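Local coordinates for protein denovo NTF2 (Synthetic construct, PDB 6W40) that is a de novo designed protein with an NTF2-like fold, probably made to explore pocket shapes rather than to perform a known function, at residues H73-I78 and L82-R87; I104-V107 and K113-R116. All blocks are in the same frame, centred on the assembly; numbering follows the deposited sequence.

Interaction 1: residues H73-I78 and L82-R87; sequences HDIKLI and LVVEGR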
ATOM      1  N   HIS A  73      -1.406 -10.914  -1.063  1.00 48.63           N
ATOM      2  CA  HIS A  73      -2.399 -11.725  -1.756  1.00 52.55           C
ATOM      3  C   HIS A  73      -3.796 -11.121  -1.699  1.00 51.16           C
ATOM      4  O   HIS A  73      -4.508 -11.129  -2.707  1.00 59.85           O
ATOM      5  CB  HIS A  73      -2.436 -13.141  -1.169  1.00 50.45           C
ATOM      6  CG  HIS A  73      -1.136 -13.876  -1.274  1.00 56.49           C
ATOM      7  ND1 HIS A  73      -0.917 -15.090  -0.658  1.00 65.14           N
ATOM      8  CD2 HIS A  73       0.012 -13.572  -1.923  1.00 55.73           C
ATOM      9  CE1 HIS A  73       0.311 -15.500  -0.921  1.00 67.57           C
ATOM     10  NE2 HIS A  73       0.896 -14.597  -1.688  1.00 67.45           N
ATOM     11  N   ASP A  74      -4.206 -10.599  -0.544  1.00 42.20           N
ATOM     12  CA  ASP A  74      -5.506  -9.953  -0.417  1.00 45.23           C
ATOM     13  C   ASP A  74      -5.455  -8.955   0.731  1.00 51.39           C
ATOM     14  O   ASP A  74      -4.707  -9.134   1.695  1.00 42.76           O
ATOM     15  CB  ASP A  74      -6.626 -10.976  -0.189  1.00 51.19           C
ATOM     16  CG  ASP A  74      -8.011 -10.369  -0.341  1.00 70.07           C
ATOM     17  OD1 ASP A  74      -8.108  -9.187  -0.734  1.00 60.79           O
ATOM     18  OD2 ASP A  74      -9.002 -11.075  -0.067  1.00 74.51           O
ATOM     19  N   ILE A  75      -6.260  -7.901   0.612  1.00 47.57           N
ATOM     20  CA  ILE A  75      -6.340  -6.844   1.614  1.00 37.87           C
ATOM     21  C   ILE A  75      -7.795  -6.431   1.772  1.00 40.70           C
ATOM     22  O   ILE A  75      -8.519  -6.273   0.784  1.00 55.58           O
ATOM     23  CB  ILE A  75      -5.470  -5.625   1.239  1.00 48.64           C
ATOM     24  CG1 ILE A  75      -3.992  -5.924   1.470  1.00 54.13           C
ATOM     25  CG2 ILE A  75      -5.873  -4.402   2.044  1.00 56.33           C
ATOM     26  CD1 ILE A  75      -3.102  -4.711   1.312  1.00 55.64           C
ATOM     27  N   LYS A  76      -8.223  -6.258   3.020  1.00 40.11           N
ATOM     28  CA  LYS A  76      -9.554  -5.762   3.336  1.00 50.78           C
ATOM     29  C   LYS A  76      -9.429  -4.569   4.271  1.00 48.20           C
ATOM     30  O   LYS A  76      -8.666  -4.614   5.241  1.00 43.87           O
ATOM     31  CB  LYS A  76     -10.417  -6.854   3.975  1.00 40.02           C
ATOM     32  CG  LYS A  76     -10.876  -7.925   3.000  1.00 57.13           C
ATOM     33  CD  LYS A  76     -11.818  -7.343   1.959  1.00 58.35           C
ATOM     34  CE  LYS A  76     -12.186  -8.371   0.906  1.00 66.53           C
ATOM     35  NZ  LYS A  76     -10.997  -8.795   0.120  1.00 62.81           N
ATOM     36  N   LEU A  77     -10.173  -3.508   3.975  1.00 42.52           N
ATOM     37  CA  LEU A  77     -10.200  -2.303   4.797  1.00 42.13           C
ATOM     38  C   LEU A  77     -11.540  -2.258   5.519  1.00 41.55           C
ATOM     39  O   LEU A  77     -12.585  -2.061   4.890  1.00 50.51           O
ATOM     40  CB  LEU A  77      -9.987  -1.054   3.945  1.00 44.87           C
ATOM     41  CG  LEU A  77      -8.878  -0.110   4.412  1.00 54.34           C
ATOM     42  CD1 LEU A  77      -7.562  -0.862   4.530  1.00 54.64           C
ATOM     43  CD2 LEU A  77      -8.743   1.070   3.461  1.00 55.31           C
ATOM     44  N   ILE A  78     -11.509  -2.447   6.835  1.00 38.94           N
ATOM     45  CA  ILE A  78     -12.726  -2.508   7.635  1.00 31.76           C
ATOM     46  C   ILE A  78     -12.701  -1.384   8.660  1.00 43.09           C
ATOM     47  O   ILE A  78     -12.288  -1.586   9.807  1.00 43.45           O
ATOM     48  CB  ILE A  78     -12.875  -3.876   8.320  1.00 41.11           C
ATOM     49  CG1 ILE A  78     -12.562  -5.001   7.333  1.00 45.70           C
ATOM     50  CG2 ILE A  78     -14.279  -4.037   8.883  1.00 46.54           C
ATOM     51  CD1 ILE A  78     -12.491  -6.368   7.969  1.00 48.11           C
ATOM     52  N   LEU A  82      -6.764  -2.691   9.145  1.00 31.21           N
ATOM     53  CA  LEU A  82      -6.184  -3.241   7.930  1.00 30.88           C
ATOM     54  C   LEU A  82      -5.969  -4.737   8.119  1.00 41.05           C
ATOM     55  O   LEU A  82      -5.406  -5.162   9.132  1.00 42.29           O
ATOM     56  CB  LEU A  82      -4.856  -2.562   7.600  1.00 41.14           C
ATOM     57  CG  LEU A  82      -3.994  -3.326   6.592  1.00 50.31           C
ATOM     58  CD1 LEU A  82      -4.523  -3.142   5.178  1.00 56.40           C
ATOM     59  CD2 LEU A  82      -2.526  -2.931   6.696  1.00 46.72           C
ATOM     60  N   VAL A  83      -6.422  -5.530   7.152  1.00 37.30           N
ATOM     61  CA  VAL A  83      -6.239  -6.977   7.174  1.00 39.57           C
ATOM     62  C   VAL A  83      -5.508  -7.372   5.899  1.00 39.58           C
ATOM     63  O   VAL A  83      -6.007  -7.136   4.793  1.00 40.65           O
ATOM     64  CB  VAL A  83      -7.573  -7.728   7.299  1.00 42.71           C
ATOM     65  CG1 VAL A  83      -7.326  -9.227   7.343  1.00 37.87           C
ATOM     66  CG2 VAL A  83      -8.321  -7.276   8.542  1.00 35.37           C
ATOM     67  N   VAL A  84      -4.330  -7.971   6.056  1.00 37.19           N
ATOM     68  CA  VAL A  84      -3.481  -8.363   4.937  1.00 34.65           C
ATOM     69  C   VAL A  84      -3.195  -9.854   5.041  1.00 41.18           C
ATOM     70  O   VAL A  84      -2.825 -10.347   6.112  1.00 36.49           O
ATOM     71  CB  VAL A  84      -2.165  -7.565   4.912  1.00 33.98           C
ATOM     72  CG1 VAL A  84      -1.256  -8.073   3.803  1.00 30.36           C
ATOM     73  CG2 VAL A  84      -2.440  -6.084   4.740  1.00 41.29           C
ATOM     74  N   GLU A  85      -3.374 -10.565   3.932  1.00 47.65           N
ATOM     75  CA  GLU A  85      -2.902 -11.934   3.776  1.00 42.41           C
ATOM     76  C   GLU A  85      -1.876 -11.948   2.655  1.00 42.02           C
ATOM     77  O   GLU A  85      -2.162 -11.478   1.549  1.00 54.20           O
ATOM     78  CB  GLU A  85      -4.056 -12.891   3.460  1.00 43.38           C
ATOM     79  CG  GLU A  85      -5.262 -12.749   4.370  1.00 57.96           C
ATOM     80  CD  GLU A  85      -6.337 -13.771   4.063  1.00 64.63           C
ATOM     81  OE1 GLU A  85      -6.296 -14.875   4.646  1.00 66.85           O
ATOM     82  OE2 GLU A  85      -7.217 -13.476   3.226  1.00 80.13           O
ATOM     83  N   GLY A  86      -0.694 -12.466   2.938  1.00 39.90           N
ATOM     84  CA  GLY A  86       0.384 -12.437   1.968  1.00 45.12           C
ATOM     85  C   GLY A  86       1.493 -13.434   2.235  1.00 52.44           C
ATOM     86  O   GLY A  86       1.286 -14.467   2.877  1.00 51.70           O
ATOM     87  N   ARG A  87       2.684 -13.110   1.730  0.96 54.43           N
ATOM     88  CA  ARG A  87       3.838 -13.994   1.784  0.96 58.42           C
ATOM     89  C   ARG A  87       5.088 -13.130   1.880  0.96 61.29           C
ATOM     90  O   ARG A  87       5.157 -12.065   1.257  0.96 50.32           O
ATOM     91  CB  ARG A  87       3.885 -14.896   0.543  0.96 58.01           C
ATOM     92  CG  ARG A  87       4.756 -16.137   0.654  0.96 63.23           C
ATOM     93  CD  ARG A  87       4.398 -17.123  -0.456  0.96 78.93           C
ATOM     94  NE  ARG A  87       5.364 -18.211  -0.589  0.96 89.10           N
ATOM     95  CZ  ARG A  87       5.241 -19.402  -0.011  0.96 88.86           C
ATOM     96  NH1 ARG A  87       4.193 -19.666   0.758  0.96 85.76           N
ATOM     97  NH2 ARG A  87       6.175 -20.325  -0.192  0.96 86.81           N
TER
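Glu85 O takes two backbone N-H groups from consecutive residues, His73 N at 2.8 Å and Asp74 N at 3.1 Å, both lying in its carbonyl plane. This is a classic beta bulge, and it falls where the chain turns a corner between strands 67-72 and 74-78. Beside it the His73 ring lies flat over Gly86: CA of Gly86 is 3.9 Å from the ring centroid and 12° off its normal, a CH-pi contact. The ring reaches on to Arg87, whose CB touches NE2, while the guanidinium runs off to a salt bridge with Asp100. Beyond the bulge the strands form a regular antiparallel hairpin at the margin of the curved NTF2-like sheet, with 82-87 also bonded to strand 100-108; Asp74–Glu85 and Lys76–Val83 are hydrogen-bonded pairs, and the bond from Glu85 N to Asp74 O is nearly straight at 174°. Ile75 and Val84 lie side by side between them, CG1 against CG2 at 3.6 Å. With CG1 beside the backbone N (chi1 -75°), Ile75 sends its other branch, CG2, to CD1 of Leu82, which also meets Leu77 CD1. An alanine here is likely to leave Val84 CG2 and Leu82 CD1 without this neighbour and open a gap on this inner face, where helix 2-18 covers Leu82 and Val84 and Lys17 of the second subunit packs on Ile75. On the other face Lys76 folds back along its own strand, NZ gripping Asp74 OD2 in a 3.0 Å salt bridge, which probably eases the repulsion between Asp74 OD2 and Glu85 OE2, 4.4 Å apart.

Interaction 2: residues I104-V107 and K113-R116; sequences IVIV and KKVR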
ATOM      1  N   ILE A 104      -2.653  -7.713  10.819  1.00 33.82           N
ATOM      2  CA  ILE A 104      -3.804  -6.898  11.187  1.00 33.59           C
ATOM      3  C   ILE A 104      -3.283  -5.628  11.841  1.00 39.96           C
ATOM      4  O   ILE A 104      -2.600  -5.687  12.871  1.00 33.41           O
ATOM      5  CB  ILE A 104      -4.762  -7.651  12.120  1.00 40.28           C
ATOM      6  CG1 ILE A 104      -5.331  -8.873  11.399  1.00 37.75           C
ATOM      7  CG2 ILE A 104      -5.879  -6.730  12.593  1.00 37.86           C
ATOM      8  CD1 ILE A 104      -5.987  -9.865  12.317  1.00 53.50           C
ATOM      9  N   VAL A 105      -3.598  -4.483  11.240  1.00 33.94           N
ATOM     10  CA  VAL A 105      -3.118  -3.185  11.697  1.00 33.59           C
ATOM     11  C   VAL A 105      -4.326  -2.330  12.046  1.00 33.05           C
ATOM     12  O   VAL A 105      -5.204  -2.114  11.202  1.00 37.81           O
ATOM     13  CB  VAL A 105      -2.248  -2.493  10.639  1.00 44.43           C
ATOM     14  CG1 VAL A 105      -1.843  -1.103  11.113  1.00 43.03           C
ATOM     15  CG2 VAL A 105      -1.025  -3.340  10.326  1.00 26.26           C
ATOM     16  N   ILE A 106      -4.366  -1.843  13.283  1.00 34.68           N
ATOM     17  CA  ILE A 106      -5.439  -0.981  13.764  1.00 28.76           C
ATOM     18  C   ILE A 106      -4.892   0.435  13.858  1.00 36.63           C
ATOM     19  O   ILE A 106      -3.880   0.676  14.529  1.00 32.72           O
ATOM     20  CB  ILE A 106      -5.982  -1.455  15.119  1.00 39.04           C
ATOM     21  CG1 ILE A 106      -6.522  -2.883  15.002  1.00 36.31           C
ATOM     22  CG2 ILE A 106      -7.063  -0.510  15.619  1.00 37.57           C
ATOM     23  CD1 ILE A 106      -7.093  -3.427  16.293  1.00 46.20           C
ATOM     24  N   VAL A 107      -5.557   1.371  13.188  1.00 35.30           N
ATOM     25  CA  VAL A 107      -5.127   2.763  13.132  1.00 35.04           C
ATOM     26  C   VAL A 107      -6.096   3.594  13.961  1.00 37.59           C
ATOM     27  O   VAL A 107      -7.309   3.583  13.710  1.00 45.36           O
ATOM     28  CB  VAL A 107      -5.051   3.274  11.686  1.00 37.34           C
ATOM     29  CG1 VAL A 107      -4.674   4.746  11.661  1.00 32.43           C
ATOM     30  CG2 VAL A 107      -4.052   2.449  10.891  1.00 31.04           C
ATOM     31  N   LYS A 113      -2.152   1.790  16.424  1.00 37.51           N
ATOM     32  CA  LYS A 113      -2.425   1.455  17.816  1.00 28.51           C
ATOM     33  C   LYS A 113      -2.230  -0.024  18.117  1.00 35.73           C
ATOM     34  O   LYS A 113      -1.899  -0.377  19.255  1.00 41.78           O
ATOM     35  CB  LYS A 113      -3.854   1.871  18.187  1.00 33.50           C
ATOM     36  CG  LYS A 113      -4.247   1.576  19.632  1.00 38.89           C
ATOM     37  CD  LYS A 113      -3.308   2.253  20.622  1.00 40.03           C
ATOM     38  CE  LYS A 113      -3.582   1.793  22.049  1.00 42.35           C
ATOM     39  NZ  LYS A 113      -3.307   0.340  22.231  1.00 40.31           N
ATOM     40  N   LYS A 114      -2.416  -0.901  17.131  1.00 35.45           N
ATOM     41  CA  LYS A 114      -2.265  -2.330  17.365  1.00 42.19           C
ATOM     42  C   LYS A 114      -1.805  -3.021  16.089  1.00 37.33           C
ATOM     43  O   LYS A 114      -2.296  -2.720  14.998  1.00 32.68           O
ATOM     44  CB  LYS A 114      -3.576  -2.951  17.860  1.00 39.94           C
ATOM     45  CG  LYS A 114      -3.459  -4.409  18.264  1.00 41.54           C
ATOM     46  CD  LYS A 114      -4.779  -4.936  18.793  1.00 52.00           C
ATOM     47  CE  LYS A 114      -4.641  -6.365  19.275  1.00 63.63           C
ATOM     48  NZ  LYS A 114      -5.926  -6.900  19.800  1.00 81.95           N
ATOM     49  N   VAL A 115      -0.857  -3.945  16.240  1.00 36.77           N
ATOM     50  CA  VAL A 115      -0.383  -4.790  15.151  1.00 36.77           C
ATOM     51  C   VAL A 115      -0.483  -6.239  15.601  1.00 30.36           C
ATOM     52  O   VAL A 115      -0.051  -6.581  16.706  1.00 33.93           O
ATOM     53  CB  VAL A 115       1.068  -4.462  14.747  1.00 35.42           C
ATOM     54  CG1 VAL A 115       1.533  -5.395  13.636  1.00 26.13           C
ATOM     55  CG2 VAL A 115       1.190  -3.015  14.313  1.00 29.62           C
ATOM     56  N   ARG A 116      -1.058  -7.086  14.752  1.00 32.86           N
ATOM     57  CA  ARG A 116      -1.079  -8.524  14.979  1.00 32.86           C
ATOM     58  C   ARG A 116      -0.446  -9.214  13.782  1.00 34.92           C
ATOM     59  O   ARG A 116      -0.755  -8.880  12.633  1.00 33.03           O
ATOM     60  CB  ARG A 116      -2.499  -9.048  15.204  1.00 37.35           C
ATOM     61  CG  ARG A 116      -2.533 -10.541  15.495  1.00 45.40           C
ATOM     62  CD  ARG A 116      -3.919 -11.036  15.869  1.00 50.28           C
ATOM     63  NE  ARG A 116      -3.877 -12.425  16.316  1.00 41.31           N
ATOM     64  CZ  ARG A 116      -4.944 -13.133  16.671  1.00 42.24           C
ATOM     65  NH1 ARG A 116      -6.151 -12.587  16.632  1.00 46.53           N
ATOM     66  NH2 ARG A 116      -4.803 -14.392  17.064  1.00 46.72           N
TER
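Ile106 and Lys114 lie side by side on one face of an antiparallel hairpin, pointing the same way, with the isoleucine's CD1 against the aliphatic chain of the lysine. CG1 of Ile106 sits beside its own backbone N (chi1 -59°) and the chain then extends, carrying CD1 to 3.7 Å from Lys114 CD. The lysine is fully stretched, CG opposite its backbone N at chi1 -174°, and its methylenes pass the methyl before the amine leads away. Farther along the same face Ile104 and Arg116 meet only at their roots, CB to CB at 4.1 Å. The arginine is extended to NE, its guanidinium carried off to a salt bridge with Asp40. Val105 and Val115 form the non-hydrogen-bonded pair between these two and turn to the buried face.

Ile106 N reaches Lys114 O at 2.8 Å, nearly straight with an N-H...O angle of 173°, and Ile104 and Arg116 exchange a reciprocal pair. At the other end Ile106 O faces two residues, a classic beta bulge in which Lys113 N gives the firm bond at 2.8 Å and Lys114 N a weak one at 3.4 Å. Lys113 bends at chi2 and chi4, and its NZ bonds to the backbone O of Asp34.

The hairpin lies within the curved sheet of the NTF2-like fold. Strand 81-90 runs alongside 100-108, with Leu82 backbone-bonded to Val105, strand 35-41 borders 111-119 with Phe37 against Val115, and Val107 turns to helix 2-18, touching Asp10 and Glu13.

In the fold
From the N terminus, helix 2-18 comes first, then strands 35-41 and 44-49, helix 51-65 and strand 67-72, which also pairs with 81-90, before the chain enters the strands joined here. Interaction 1 closes a short hairpin, with three residues between 73-78 and 82-87; interaction 2 closes another, with five between 104-107 and 113-116. The two follow in series, neither enclosing nor crossing the other, their centres about 12 Å apart. Strands 81-90 and 100-108 are antiparallel neighbours, and Leu82 N lies 2.6 Å from Val105 O, a probable hydrogen bond joining the hairpins. Strand 111-119 then pairs in parallel with 35-41, tying the C-terminal hairpin back to the early part of the chain.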